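Local coordinates for prenyltransference for protein (Lavandula lanata, PDB 5HC8), which probably joins two dimethylallyl diphosphate units head-to-middle into lavandulyl diphosphate, as a prenyltransferase of the cis-prenyltransferase (undecaprenyl diphosphate synthase) family, at residues V16-D21 and K218-F223. Numbering follows the deposited sequence.
Sequences VAIIID and KLFPDF. With MG (magnesium ion), chain B; ISY (3-methylbut-3-enylsulfanyl(phosphonooxy)phosphinic acid), chain F; PIS (trihydrogen thiodiphosphate), chain C.
Ile20 sets its CG2 methyl over one face of the Phe220 ring, 3.5 Å from the ring centroid and 9° off the normal, a CH-pi contact placed almost exactly on the ring axis. Phe220 CG lies anti to its own backbone N (chi1 -167°), which carries the ring away from the 3-10 turn at 220-222 and across Ile20. Ile18 is more loosely engaged: its CG2 comes obliquely to Phe220 CE1 at 4.2 Å. Ile48 of helix 34-54 also packs on the Phe220 side chain, and Ile18, Ile20 and Phe220 are all buried. One backbone bond ties the segments together, Phe220 N to Asp21 O at 2.9 Å. In this cis-prenyltransferase fold, strand 15-19 is an inner strand of a parallel sheet, and the loop after its C-terminal end brings Asp21 to the magnesium and diphosphate site, probably the active site. CB of Asp21 leaves its backbone on the side away from 218-223; OD1 binds the magnesium ion at 2.1 Å, together with S1 and O2 of the thiodiphosphate PIS, O7 of the thiodiphosphate ligand ISY and two waters. OD2 accepts a bond from one of those waters and pairs with Arg193. Replacing Phe220 with an alanine would probably leave the Ile20 methyl without its aromatic cover and open a gap between Ile18, Ile20 and Ile48. Ile20 CG1 faces the ligand pocket, 3.9 Å from C13 of ISY. The contact thins out at partly exposed Leu219, which rests on Lys25 and Trp26 of helix 23-30; beyond it, exposed Lys218 leads away to a salt bridge with Asp227.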
ATOM      1  N   VAL A  16       7.141  13.482   3.105  1.00 21.49           N
ATOM      2  CA  VAL A  16       6.408  12.917   4.266  1.00 22.99           C
ATOM      3  C   VAL A  16       4.913  13.064   4.018  1.00 20.74           C
ATOM      4  O   VAL A  16       4.478  14.185   3.630  1.00 22.83           O
ATOM      5  CB  VAL A  16       6.817  13.611   5.619  1.00 22.32           C
ATOM      6  CG1 VAL A  16       5.990  13.063   6.816  1.00 26.43           C
ATOM      7  CG2 VAL A  16       8.304  13.388   5.868  1.00 25.43           C
ATOM      8  N   ALA A  17       4.133  11.985   4.249  1.00 22.01           N
ATOM      9  CA  ALA A  17       2.703  12.048   4.103  1.00 21.00           C
ATOM     10  C   ALA A  17       2.035  11.670   5.363  1.00 22.01           C
ATOM     11  O   ALA A  17       2.455  10.750   6.036  1.00 20.49           O
ATOM     12  CB  ALA A  17       2.189  11.135   2.958  1.00 20.52           C
ATOM     13  N   ILE A  18       0.915  12.327   5.632  1.00 24.04           N
ATOM     14  CA  ILE A  18       0.165  12.111   6.837  1.00 23.30           C
ATOM     15  C   ILE A  18      -1.299  11.766   6.631  1.00 22.72           C
ATOM     16  O   ILE A  18      -2.014  12.466   5.930  1.00 22.93           O
ATOM     17  CB  ILE A  18       0.190  13.382   7.735  1.00 23.93           C
ATOM     18  CG1 ILE A  18       1.648  13.761   8.061  1.00 26.67           C
ATOM     19  CG2 ILE A  18      -0.568  13.127   9.015  1.00 24.73           C
ATOM     20  CD1 ILE A  18       1.808  15.004   8.932  1.00 28.39           C
ATOM     21  N   ILE A  19      -1.717  10.656   7.211  1.00 20.09           N
ATOM     22  CA  ILE A  19      -3.139  10.286   7.299  1.00 23.26           C
ATOM     23  C   ILE A  19      -3.723  10.722   8.626  1.00 22.01           C
ATOM     24  O   ILE A  19      -3.386  10.189   9.673  1.00 21.78           O
ATOM     25  CB  ILE A  19      -3.311   8.751   7.117  1.00 24.02           C
ATOM     26  CG1 ILE A  19      -2.800   8.308   5.751  1.00 23.99           C
ATOM     27  CG2 ILE A  19      -4.737   8.286   7.302  1.00 25.93           C
ATOM     28  CD1 ILE A  19      -2.875   6.815   5.527  1.00 23.83           C
ATOM     29  N   ILE A  20      -4.647  11.686   8.580  1.00 22.11           N
ATOM     30  CA  ILE A  20      -5.313  12.205   9.769  1.00 23.82           C
ATOM     31  C   ILE A  20      -6.519  11.355  10.099  1.00 23.48           C
ATOM     32  O   ILE A  20      -7.245  10.865   9.207  1.00 23.62           O
ATOM     33  CB  ILE A  20      -5.675  13.747   9.604  1.00 24.36           C
ATOM     34  CG1 ILE A  20      -6.699  13.975   8.514  1.00 28.65           C
ATOM     35  CG2 ILE A  20      -4.415  14.570   9.248  1.00 27.45           C
ATOM     36  CD1 ILE A  20      -6.936  15.427   8.186  1.00 31.67           C
ATOM     37  N   ASP A  21      -6.707  11.119  11.389  1.00 24.30           N
ATOM     38  CA  ASP A  21      -7.732  10.216  11.846  1.00 23.87           C
ATOM     39  C   ASP A  21      -7.961  10.423  13.336  1.00 24.00           C
ATOM     40  O   ASP A  21      -7.088  10.980  14.029  1.00 24.05           O
ATOM     41  CB  ASP A  21      -7.311   8.767  11.515  1.00 26.74           C
ATOM     42  CG  ASP A  21      -8.501   7.792  11.415  1.00 26.63           C
ATOM     43  OD1 ASP A  21      -9.569   8.319  11.082  1.00 25.83           O
ATOM     44  OD2 ASP A  21      -8.360   6.584  11.754  1.00 25.35           O
ATOM     45  N   LYS A 218      -1.844   8.197  18.888  1.00 32.61           N
ATOM     46  CA  LYS A 218      -2.317   9.549  19.114  1.00 36.62           C
ATOM     47  C   LYS A 218      -3.420   9.961  18.193  1.00 30.81           C
ATOM     48  O   LYS A 218      -3.288   9.814  17.018  1.00 26.64           O
ATOM     49  CB  LYS A 218      -1.197  10.583  18.961  1.00 39.02           C
ATOM     50  CG  LYS A 218      -0.323  10.696  20.175  1.00 53.72           C
ATOM     51  CD  LYS A 218      -0.345  12.126  20.704  1.00 51.15           C
ATOM     52  CE  LYS A 218       0.554  12.211  21.896  1.00 54.53           C
ATOM     53  NZ  LYS A 218       1.222  13.537  21.850  1.00 61.70           N
ATOM     54  N   LEU A 219      -4.488  10.529  18.750  1.00 30.01           N
ATOM     55  CA  LEU A 219      -5.628  10.964  17.979  1.00 28.48           C
ATOM     56  C   LEU A 219      -5.261  12.302  17.336  1.00 26.14           C
ATOM     57  O   LEU A 219      -4.563  13.140  17.929  1.00 27.28           O
ATOM     58  CB  LEU A 219      -6.885  11.069  18.875  1.00 30.58           C
ATOM     59  CG  LEU A 219      -7.310   9.814  19.654  1.00 30.73           C
ATOM     60  CD1 LEU A 219      -8.574  10.169  20.427  1.00 33.94           C
ATOM     61  CD2 LEU A 219      -7.502   8.590  18.754  1.00 32.08           C
ATOM     62  N   PHE A 220      -5.646  12.505  16.091  1.00 24.17           N
ATOM     63  CA  PHE A 220      -5.016  13.603  15.387  1.00 24.89           C
ATOM     64  C   PHE A 220      -5.233  14.998  16.057  1.00 27.54           C
ATOM     65  O   PHE A 220      -4.365  15.867  15.927  1.00 31.50           O
ATOM     66  CB  PHE A 220      -5.406  13.728  13.964  1.00 26.98           C
ATOM     67  CG  PHE A 220      -4.486  14.678  13.203  1.00 25.66           C
ATOM     68  CD1 PHE A 220      -3.223  14.265  12.825  1.00 25.64           C
ATOM     69  CD2 PHE A 220      -4.868  15.958  12.917  1.00 24.48           C
ATOM     70  CE1 PHE A 220      -2.355  15.124  12.200  1.00 24.88           C
ATOM     71  CE2 PHE A 220      -4.018  16.803  12.242  1.00 25.66           C
ATOM     72  CZ  PHE A 220      -2.762  16.384  11.889  1.00 27.18           C
ATOM     73  N   PRO A 221      -6.399  15.244  16.697  1.00 25.71           N
ATOM     74  CA  PRO A 221      -6.455  16.543  17.376  1.00 29.07           C
ATOM     75  C   PRO A 221      -5.342  16.759  18.434  1.00 31.84           C
ATOM     76  O   PRO A 221      -5.050  17.916  18.778  1.00 32.01           O
ATOM     77  CB  PRO A 221      -7.839  16.526  18.024  1.00 31.44           C
ATOM     78  CG  PRO A 221      -8.655  15.755  17.098  1.00 30.06           C
ATOM     79  CD  PRO A 221      -7.702  14.589  16.706  1.00 29.85           C
ATOM     80  N   ASP A 222      -4.766  15.678  18.959  1.00 30.49           N
ATOM     81  CA  ASP A 222      -3.630  15.753  19.920  1.00 31.39           C
ATOM     82  C   ASP A 222      -2.249  15.764  19.249  1.00 34.65           C
ATOM     83  O   ASP A 222      -1.230  15.864  19.932  1.00 32.51           O
ATOM     84  CB  ASP A 222      -3.701  14.589  20.932  1.00 31.81           C
ATOM     85  CG  ASP A 222      -4.898  14.681  21.849  1.00 33.53           C
ATOM     86  OD1 ASP A 222      -5.289  15.827  22.172  1.00 31.54           O
ATOM     87  OD2 ASP A 222      -5.479  13.615  22.177  1.00 34.55           O
ATOM     88  N   PHE A 223      -2.222  15.713  17.918  1.00 29.12           N
ATOM     89  CA  PHE A 223      -1.008  15.480  17.168  1.00 29.57           C
ATOM     90  C   PHE A 223      -0.355  16.806  16.873  1.00 31.46           C
ATOM     91  O   PHE A 223      -0.938  17.658  16.250  1.00 32.06           O
ATOM     92  CB  PHE A 223      -1.352  14.809  15.828  1.00 29.90           C
ATOM     93  CG  PHE A 223      -0.172  14.326  15.069  1.00 29.54           C
ATOM     94  CD1 PHE A 223       0.549  15.200  14.268  1.00 30.00           C
ATOM     95  CD2 PHE A 223       0.228  12.997  15.121  1.00 30.58           C
ATOM     96  CE1 PHE A 223       1.648  14.780  13.513  1.00 30.21           C
ATOM     97  CE2 PHE A 223       1.336  12.585  14.377  1.00 32.02           C
ATOM     98  CZ  PHE A 223       2.043  13.478  13.584  1.00 31.48           C
TER
HETATM   99 MG    MG B 401     -11.549   7.553  11.024  1.00 31.15          MG
HETATM  100  P1  ISY F 405     -11.228   4.229   7.809  1.00 31.31           P
HETATM  101  O2  ISY F 405     -11.273   5.676   7.002  1.00 34.67           O
HETATM  102  P3  ISY F 405     -11.126   7.135   7.581  1.00 33.65           P
HETATM  103  O4  ISY F 405     -10.393   4.343   9.145  1.00 36.30           O
HETATM  104  O5  ISY F 405     -10.727   3.048   6.929  1.00 31.38           O
HETATM  105  O6  ISY F 405     -12.684   3.953   8.157  1.00 33.52           O
HETATM  106  O7  ISY F 405     -11.728   7.233   8.936  1.00 31.62           O
HETATM  107  O8  ISY F 405     -11.632   8.165   6.469  1.00 33.91           O
HETATM  108  S9  ISY F 405      -9.025   7.362   7.894  1.00 34.30           S
HETATM  109  C10 ISY F 405      -8.500   7.808   6.256  1.00 36.99           C
HETATM  110  C11 ISY F 405      -8.126   9.256   6.449  1.00 40.63           C
HETATM  111  C12 ISY F 405      -8.591  10.326   5.502  1.00 35.30           C
HETATM  112  C13 ISY F 405      -8.173  11.702   5.745  1.00 37.95           C
HETATM  113  C14 ISY F 405      -9.611  10.053   4.461  1.00 36.43           C
HETATM  114  P1  PIS C 402     -12.762   8.834  13.715  1.00 32.20           P
HETATM  115  O1  PIS C 402     -13.054  10.201  12.925  1.00 31.06           O
HETATM  116  P2  PIS C 402     -12.343  10.810  11.639  1.00 30.50           P
HETATM  117  S1  PIS C 402     -12.273   9.509  10.630  1.00 45.48           S
HETATM  118  O2  PIS C 402     -11.604   8.011  13.110  1.00 30.55           O
HETATM  119  O3  PIS C 402     -12.489   9.177  15.179  1.00 31.66           O
HETATM  120  O4  PIS C 402     -10.999  11.226  12.129  1.00 29.23           O
HETATM  121  O5  PIS C 402     -14.057   7.991  13.485  1.00 31.46           O
HETATM  122  O6  PIS C 402     -13.323  11.966  11.118  1.00 33.77           O
HETATM  123  O   HOH W   1     -10.808   5.668  11.333  1.00 27.26           O
HETATM  124  O   HOH W   2     -13.639   6.782  11.217  1.00 33.18           O